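Local coordinates for small nuclear ribonucleoprotein homolog (Pyrobaculum aerophilum, PDB 1M5Q), which probably binds RNA as an Sm-like archaeal protein, built from an Sm domain and an added C-terminal domain and assembling into a 14-mer, at residues A41-K44 with A45-F49; V86-E90 with E91-V95; V114-R117 with A118-L121. One frame throughout, in Å; residues are numbered along the deposited sequence.

Contact 1 of 3, residues A41-K44 with A45-F49; sequences ASNK and AGEKF
N43 and E47 meet through their side chains at the tip of a tight beta hairpin, where one amide binds both the backbone N and the carboxylate of the same residue. The hairpin joins strands 36-42 and 48-54 of the five-stranded antiparallel sheet of the Sm domain. The amide group is turned back over the turn because CG sits between the backbone N and the carbonyl carbon, chi1 52°. From there OD1 accepts the backbone N of E47 at 2.9 Å, with the donor tilted 30° from the carbonyl plane, while ND2 donates to E47 OE2 at 2.6 Å. That second bond lies in the plane of the amide and takes the anti lone pair of OE2, the one facing away from the other carboxylate oxygen. E47 meets it with CG beside its own backbone N and the chain extended beyond; the two side chains cross obliquely, their amide and carboxylate planes 34° apart.

Beneath this clasp runs a type I turn from N43 to G46, closed by G46 N donating to N43 O at 3.1 Å. G46, the last residue of the turn, has positive phi, a backbone region open to glycine. The strands then pair through A41 and F49, whose N and O atoms exchange two hydrogen bonds, F49 N to A41 O being 3.0 Å. The edge of the F49 ring lies near N43 ND2, which is 4.0 Å from CE1 and in the plane of the ring.

N43 ND2 also bonds to the hydroxyl of Y23 on strand 22-30, and E47 OE2 to a glycerol. With both ends of its amide engaged, the rotation of N43 is fixed, and a carboxylate that accepts this bond probably remains ionised at the exposed hairpin tip.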
loop_
_atom_site.group_PDB
_atom_site.type_symbol
_atom_site.label_atom_id
_atom_site.label_comp_id
_atom_site.label_asym_id
_atom_site.label_seq_id
_atom_site.Cartn_x
_atom_site.Cartn_y
_atom_site.Cartn_z
ATOM N N ALA H 41 14.628 14.188 24.057
ATOM C CA ALA H 41 15.431 13.864 22.896
ATOM C C ALA H 41 16.035 15.124 22.290
ATOM O O ALA H 41 15.525 16.214 22.459
ATOM C CB ALA H 41 14.545 13.151 21.855
ATOM N N SER H 42 17.157 14.970 21.605
ATOM C CA SER H 42 17.728 16.108 20.947
ATOM C C SER H 42 18.227 15.654 19.567
ATOM O O SER H 42 18.573 14.480 19.380
ATOM C CB SER H 42 18.839 16.680 21.807
ATOM O OG SER H 42 19.843 15.723 21.954
ATOM N N ASN H 43 18.240 16.579 18.609
ATOM C CA ASN H 43 18.697 16.303 17.240
ATOM C C ASN H 43 20.155 16.755 17.130
ATOM O O ASN H 43 20.746 17.172 18.134
ATOM C CB ASN H 43 17.815 17.055 16.264
ATOM C CG ASN H 43 17.689 18.537 16.603
ATOM O OD1 ASN H 43 18.596 19.130 17.175
ATOM N ND2 ASN H 43 16.563 19.132 16.253
ATOM N N LYS H 44 20.741 16.739 15.938
ATOM C CA LYS H 44 22.171 17.108 15.866
ATOM C C LYS H 44 22.371 18.604 15.998
ATOM O O LYS H 44 23.445 19.041 16.353
ATOM C CB LYS H 44 22.855 16.629 14.568
ATOM C CG LYS H 44 22.979 15.105 14.406
ATOM C CD LYS H 44 24.052 14.492 15.258
ATOM C CE LYS H 44 24.133 12.993 14.989
ATOM N NZ LYS H 44 25.287 12.261 15.649
ATOM N N ALA H 45 21.353 19.379 15.693
ATOM C CA ALA H 45 21.478 20.811 15.849
ATOM C C ALA H 45 21.434 21.201 17.349
ATOM O O ALA H 45 21.493 22.372 17.686
ATOM C CB ALA H 45 20.367 21.501 15.072
ATOM N N GLY H 46 21.356 20.234 18.259
ATOM C CA GLY H 46 21.297 20.616 19.667
ATOM C C GLY H 46 19.928 20.958 20.270
ATOM O O GLY H 46 19.843 21.193 21.472
ATOM N N GLU H 47 18.856 20.957 19.470
ATOM C CA GLU H 47 17.540 21.268 20.030
ATOM C C GLU H 47 17.078 20.105 20.892
ATOM O O GLU H 47 17.423 18.963 20.616
ATOM C CB GLU H 47 16.532 21.513 18.925
ATOM C CG GLU H 47 16.901 22.674 18.007
ATOM C CD GLU H 47 16.061 22.663 16.754
ATOM O OE1 GLU H 47 15.692 23.741 16.272
ATOM O OE2 GLU H 47 15.773 21.574 16.220
ATOM N N LYS H 48 16.312 20.406 21.936
ATOM C CA LYS H 48 15.829 19.396 22.855
ATOM C C LYS H 48 14.324 19.528 22.952
ATOM O O LYS H 48 13.784 20.639 22.870
ATOM C CB LYS H 48 16.426 19.600 24.239
ATOM C CG LYS H 48 17.888 19.955 24.256
ATOM C CD LYS H 48 18.366 20.176 25.703
ATOM C CE LYS H 48 19.892 20.329 25.777
ATOM N NZ LYS H 48 20.369 20.235 27.198
ATOM N N PHE H 49 13.643 18.389 23.122
ATOM C CA PHE H 49 12.185 18.384 23.205
ATOM C C PHE H 49 11.808 17.367 24.250
ATOM O O PHE H 49 12.443 16.313 24.322
ATOM C CB PHE H 49 11.555 17.994 21.857
ATOM C CG PHE H 49 12.064 18.777 20.707
ATOM C CD1 PHE H 49 13.239 18.405 20.073
ATOM C CD2 PHE H 49 11.378 19.894 20.258
ATOM C CE1 PHE H 49 13.720 19.125 19.016
ATOM C CE2 PHE H 49 11.849 20.632 19.197
ATOM C CZ PHE H 49 13.036 20.244 18.564
#

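Contact 2 of 3, residues V86-E90 with E91-V95; sequences VKYIE and ETNVV. With ACY (acetic acid), chain B.
Y88 and N93 face each other across the base of the hairpin of strands 86-89 and 94-97 in the Lsm C-terminal region, their ring and amide planes nearly upright to one another, 75° apart. The phenol OH donates to N93 OD1 at 2.8 Å, in the carbonyl plane and on a lone pair. OD1 also lies at the ring's edge, in its plane, so the bond prolongs the aromatic plane. CG standing opposite the backbone N, chi1 167°, swings the Y88 ring toward the loop.

The same ring edge meets its non-hydrogen-bonded partner V95, whose side chain runs at about a right angle to the tyrosine and touches CD1 through CG2 at 3.9 Å. Further back, V86 CG1 rests on V95 CG1 at 3.6 Å. These apolar groups face helix 71-81, where A75 packs on V95.

I89 points to the other face, its CG2 beside CB of E91, both side chains aimed the same way, and with E91 and T92 it packs on P113 and V114 of a neighbouring subunit. Its backbone pairs with V94, I89 N to V94 O being 2.7 Å. N93 and V94 both stand opposite I89, a G1 beta bulge with N93 at positive phi. An acetate, probably from the crystallisation liquor, sits on this face: T92 OG1 donates to its O at 2.6 Å, its CH3 lies 3.5 Å from I89 CD1, and R102 NH2 is also hydrogen-bonded to it.

The bulge thus gathers on I89 O the amides of T92 and V94, from opposite faces, and more weakly that of N93, while Y88 OH partners N93 OD1; the acetate takes a hydroxyl and an arginine as polar partners and apolar carbons at its methyl, consistent with an adventitious carboxylate.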
loop_
_atom_site.group_PDB
_atom_site.type_symbol
_atom_site.label_atom_id
_atom_site.label_comp_id
_atom_site.label_asym_id
_atom_site.label_seq_id
_atom_site.Cartn_x
_atom_site.Cartn_y
_atom_site.Cartn_z
ATOM N N VAL H 86 36.218 -15.031 41.767
ATOM C CA VAL H 86 36.009 -14.539 40.418
ATOM C C VAL H 86 37.017 -14.993 39.352
ATOM O O VAL H 86 38.229 -14.956 39.570
ATOM C CB VAL H 86 35.963 -13.019 40.461
ATOM C CG1 VAL H 86 35.737 -12.468 39.082
ATOM C CG2 VAL H 86 34.854 -12.546 41.469
ATOM N N LYS H 87 36.520 -15.439 38.204
ATOM C CA LYS H 87 37.409 -15.844 37.107
ATOM C C LYS H 87 36.926 -15.175 35.807
ATOM O O LYS H 87 35.764 -15.294 35.439
ATOM C CB LYS H 87 37.382 -17.366 36.900
ATOM C CG LYS H 87 37.858 -18.222 38.063
ATOM C CD LYS H 87 37.967 -19.689 37.659
ATOM C CE LYS H 87 38.419 -19.849 36.187
ATOM N NZ LYS H 87 39.743 -19.212 35.827
ATOM N N TYR H 88 37.790 -14.461 35.123
ATOM C CA TYR H 88 37.380 -13.848 33.881
ATOM C C TYR H 88 37.754 -14.935 32.863
ATOM O O TYR H 88 38.823 -15.523 32.961
ATOM C CB TYR H 88 38.153 -12.552 33.587
ATOM C CG TYR H 88 37.953 -12.096 32.157
ATOM C CD1 TYR H 88 36.708 -11.588 31.722
ATOM C CD2 TYR H 88 38.978 -12.221 31.213
ATOM C CE1 TYR H 88 36.492 -11.218 30.372
ATOM C CE2 TYR H 88 38.773 -11.859 29.871
ATOM C CZ TYR H 88 37.540 -11.362 29.454
ATOM O OH TYR H 88 37.351 -11.005 28.128
ATOM N N ILE H 89 36.856 -15.217 31.928
ATOM C CA ILE H 89 37.114 -16.239 30.932
ATOM C C ILE H 89 37.107 -15.625 29.547
ATOM O O ILE H 89 36.042 -15.414 28.936
ATOM C CB ILE H 89 36.070 -17.351 31.032
ATOM C CG1 ILE H 89 36.223 -18.024 32.392
ATOM C CG2 ILE H 89 36.257 -18.359 29.890
ATOM C CD1 ILE H 89 35.417 -19.196 32.529
ATOM N N GLU H 90 38.324 -15.346 29.079
ATOM C CA GLU H 90 38.592 -14.724 27.792
ATOM C C GLU H 90 37.949 -15.486 26.601
ATOM O O GLU H 90 37.549 -14.878 25.615
ATOM C CB GLU H 90 40.117 -14.627 27.600
ATOM C CG GLU H 90 40.528 -13.494 26.657
ATOM C CD GLU H 90 42.035 -13.352 26.495
ATOM O OE1 GLU H 90 42.738 -13.170 27.526
ATOM O OE2 GLU H 90 42.514 -13.413 25.330
ATOM N N GLU H 91 37.862 -16.808 26.717
ATOM C CA GLU H 91 37.291 -17.647 25.680
ATOM C C GLU H 91 35.925 -17.101 25.176
ATOM O O GLU H 91 35.704 -17.026 23.980
ATOM C CB GLU H 91 37.135 -19.086 26.215
ATOM C CG GLU H 91 37.285 -20.142 25.147
ATOM C CD GLU H 91 36.922 -21.553 25.600
ATOM O OE1 GLU H 91 37.190 -21.922 26.776
ATOM O OE2 GLU H 91 36.383 -22.300 24.752
ATOM N N THR H 92 35.028 -16.706 26.084
ATOM C CA THR H 92 33.691 -16.182 25.704
ATOM C C THR H 92 33.389 -14.800 26.276
ATOM O O THR H 92 32.275 -14.277 26.103
ATOM C CB THR H 92 32.573 -17.138 26.172
ATOM O OG1 THR H 92 32.888 -17.594 27.504
ATOM C CG2 THR H 92 32.432 -18.323 25.200
ATOM N N ASN H 93 34.385 -14.215 26.947
ATOM C CA ASN H 93 34.257 -12.882 27.538
ATOM C C ASN H 93 33.195 -12.914 28.622
ATOM O O ASN H 93 32.392 -11.993 28.725
ATOM C CB ASN H 93 33.856 -11.865 26.462
ATOM C CG ASN H 93 33.859 -10.414 26.973
ATOM O OD1 ASN H 93 34.769 -10.005 27.699
ATOM N ND2 ASN H 93 32.840 -9.620 26.566
ATOM N N VAL H 94 33.224 -13.974 29.431
ATOM C CA VAL H 94 32.269 -14.189 30.510
ATOM C C VAL H 94 33.020 -14.205 31.856
ATOM O O VAL H 94 34.249 -14.499 31.921
ATOM C CB VAL H 94 31.520 -15.557 30.256
ATOM C CG1 VAL H 94 30.781 -16.073 31.517
ATOM C CG2 VAL H 94 30.521 -15.366 29.094
ATOM N N VAL H 95 32.305 -13.863 32.917
ATOM C CA VAL H 95 32.910 -13.837 34.244
ATOM C C VAL H 95 32.193 -14.861 35.122
ATOM O O VAL H 95 30.959 -14.831 35.226
ATOM C CB VAL H 95 32.800 -12.421 34.897
ATOM C CG1 VAL H 95 33.281 -12.477 36.398
ATOM C CG2 VAL H 95 33.701 -11.431 34.157
HETATM C C ACY B . 31.266 -19.526 29.850
HETATM O O ACY B . 30.991 -18.796 28.779
HETATM O OXT ACY B . 30.475 -20.379 30.468
HETATM C CH3 ACY B . 32.661 -19.303 30.358
#

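Contact 3 of 3, residues V114-R117 with A118-L121; sequences VAER and AKRL
Residues V114 to L121 form continuous alpha-helix, in which A118, K119, R120 and L121 each donate their backbone N to the carbonyl four residues earlier, as from A118 N to V114 O at 2.9 Å. On one flank E116 holds two basic side chains in a salt-bridge network. Its chain bends at chi2, -41°, and carries the carboxylate toward the following turn. There OE1 receives R120 NH1 at 2.6 Å, on its anti side and in the guanidinium plane, although the carboxylate and guanidinium planes are perpendicular. OE2 makes a long salt bridge with K119 NZ, 3.6 Å away, the lysine reaching it fully extended.

R120 bends as well, at chi2, 81°, which brings NH1 back over the helix to bond E116 O at 3.0 Å from above the carbonyl plane. R120 N reaches that oxygen from the other face, so E116 O is gripped twice by one residue. On another flank A118 packs on I97, and L121 rests on helix 71-81 at F74, Q77 and I81.

R120 NH2 forms a salt bridge with E109 of a neighbouring subunit and lies close to R102 there. E116 at NH1 and that E109 at NH2 would probably offset the closeness of the two arginines, and two bonds at NH1 limit the guanidinium's rotation while NH2 meets the neighbouring subunit.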
loop_
_atom_site.group_PDB
_atom_site.type_symbol
_atom_site.label_atom_id
_atom_site.label_comp_id
_atom_site.label_asym_id
_atom_site.label_seq_id
_atom_site.Cartn_x
_atom_site.Cartn_y
_atom_site.Cartn_z
ATOM N N VAL H 114 24.786 -14.487 45.966
ATOM C CA VAL H 114 25.887 -14.117 45.108
ATOM C C VAL H 114 25.327 -13.561 43.787
ATOM O O VAL H 114 25.715 -12.504 43.345
ATOM C CB VAL H 114 26.775 -15.319 44.842
ATOM C CG1 VAL H 114 27.908 -14.919 43.817
ATOM C CG2 VAL H 114 27.400 -15.775 46.182
ATOM N N ALA H 115 24.373 -14.277 43.217
ATOM C CA ALA H 115 23.720 -13.915 41.974
ATOM C C ALA H 115 23.018 -12.545 42.115
ATOM O O ALA H 115 23.183 -11.662 41.232
ATOM C CB ALA H 115 22.713 -14.998 41.579
ATOM N N GLU H 116 22.261 -12.374 43.206
ATOM C CA GLU H 116 21.554 -11.107 43.464
ATOM C C GLU H 116 22.572 -9.970 43.572
ATOM O O GLU H 116 22.369 -8.887 43.014
ATOM C CB GLU H 116 20.738 -11.158 44.755
ATOM C CG GLU H 116 19.430 -11.944 44.657
ATOM C CD GLU H 116 18.681 -11.688 43.356
ATOM O OE1 GLU H 116 18.409 -10.501 43.026
ATOM O OE2 GLU H 116 18.378 -12.683 42.644
ATOM N N ARG H 117 23.684 -10.208 44.273
ATOM C CA ARG H 117 24.702 -9.157 44.392
ATOM C C ARG H 117 25.373 -8.812 43.037
ATOM O O ARG H 117 25.646 -7.638 42.738
ATOM C CB ARG H 117 25.778 -9.562 45.407
ATOM C CG ARG H 117 26.873 -8.505 45.605
ATOM C CD ARG H 117 26.220 -7.207 46.081
ATOM N NE ARG H 117 27.190 -6.337 46.700
ATOM C CZ ARG H 117 27.764 -5.309 46.092
ATOM N NH1 ARG H 117 27.456 -5.012 44.820
ATOM N NH2 ARG H 117 28.638 -4.560 46.767
ATOM N N ALA H 118 25.643 -9.826 42.229
ATOM C CA ALA H 118 26.279 -9.601 40.940
ATOM C C ALA H 118 25.309 -8.772 40.063
ATOM O O ALA H 118 25.729 -7.892 39.312
ATOM C CB ALA H 118 26.641 -10.979 40.267
ATOM N N LYS H 119 24.016 -9.021 40.192
ATOM C CA LYS H 119 23.019 -8.264 39.426
ATOM C C LYS H 119 23.091 -6.792 39.817
ATOM O O LYS H 119 23.030 -5.906 38.961
ATOM C CB LYS H 119 21.623 -8.828 39.681
ATOM C CG LYS H 119 21.302 -10.073 38.842
ATOM C CD LYS H 119 19.959 -10.626 39.210
ATOM C CE LYS H 119 19.674 -11.914 38.455
ATOM N NZ LYS H 119 18.449 -12.564 39.017
ATOM N N ARG H 120 23.263 -6.509 41.105
ATOM C CA ARG H 120 23.385 -5.109 41.513
ATOM C C ARG H 120 24.687 -4.500 41.006
ATOM O O ARG H 120 24.703 -3.327 40.641
ATOM C CB ARG H 120 23.304 -4.934 43.029
ATOM C CG ARG H 120 21.918 -4.786 43.557
ATOM C CD ARG H 120 21.262 -6.111 43.684
ATOM N NE ARG H 120 20.000 -6.111 44.442
ATOM C CZ ARG H 120 19.181 -7.158 44.431
ATOM N NH1 ARG H 120 19.534 -8.222 43.700
ATOM N NH2 ARG H 120 18.040 -7.153 45.122
ATOM N N LEU H 121 25.779 -5.258 40.948
ATOM C CA LEU H 121 27.038 -4.650 40.428
ATOM C C LEU H 121 26.855 -4.332 38.928
ATOM O O LEU H 121 27.290 -3.299 38.429
ATOM C CB LEU H 121 28.189 -5.619 40.524
ATOM C CG LEU H 121 29.613 -5.178 40.867
ATOM C CD1 LEU H 121 30.579 -6.092 40.105
ATOM C CD2 LEU H 121 29.874 -3.719 40.603
#

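The three contacts come in series along the chain and sit at separate places in the two-part fold. Contact 1 forms the turn of the hairpin of strands 36-42 and 48-54 in the five-stranded Sm-type sheet; contacts 2 and 3 belong to the C-terminal domain, on the opposite side of the chain's centre, their centres about 39 Å and 36 Å from that of contact 1. Contact 2 closes the hairpin of strands 86-89 and 94-97, and contact 3 is a length of helix 113-127, about 17 Å away between centres. Helix 71-81 packs against both. All three contacts reach other subunits, contact 1 through F49, so both parts of the chain take part in subunit contacts of the 14-mer.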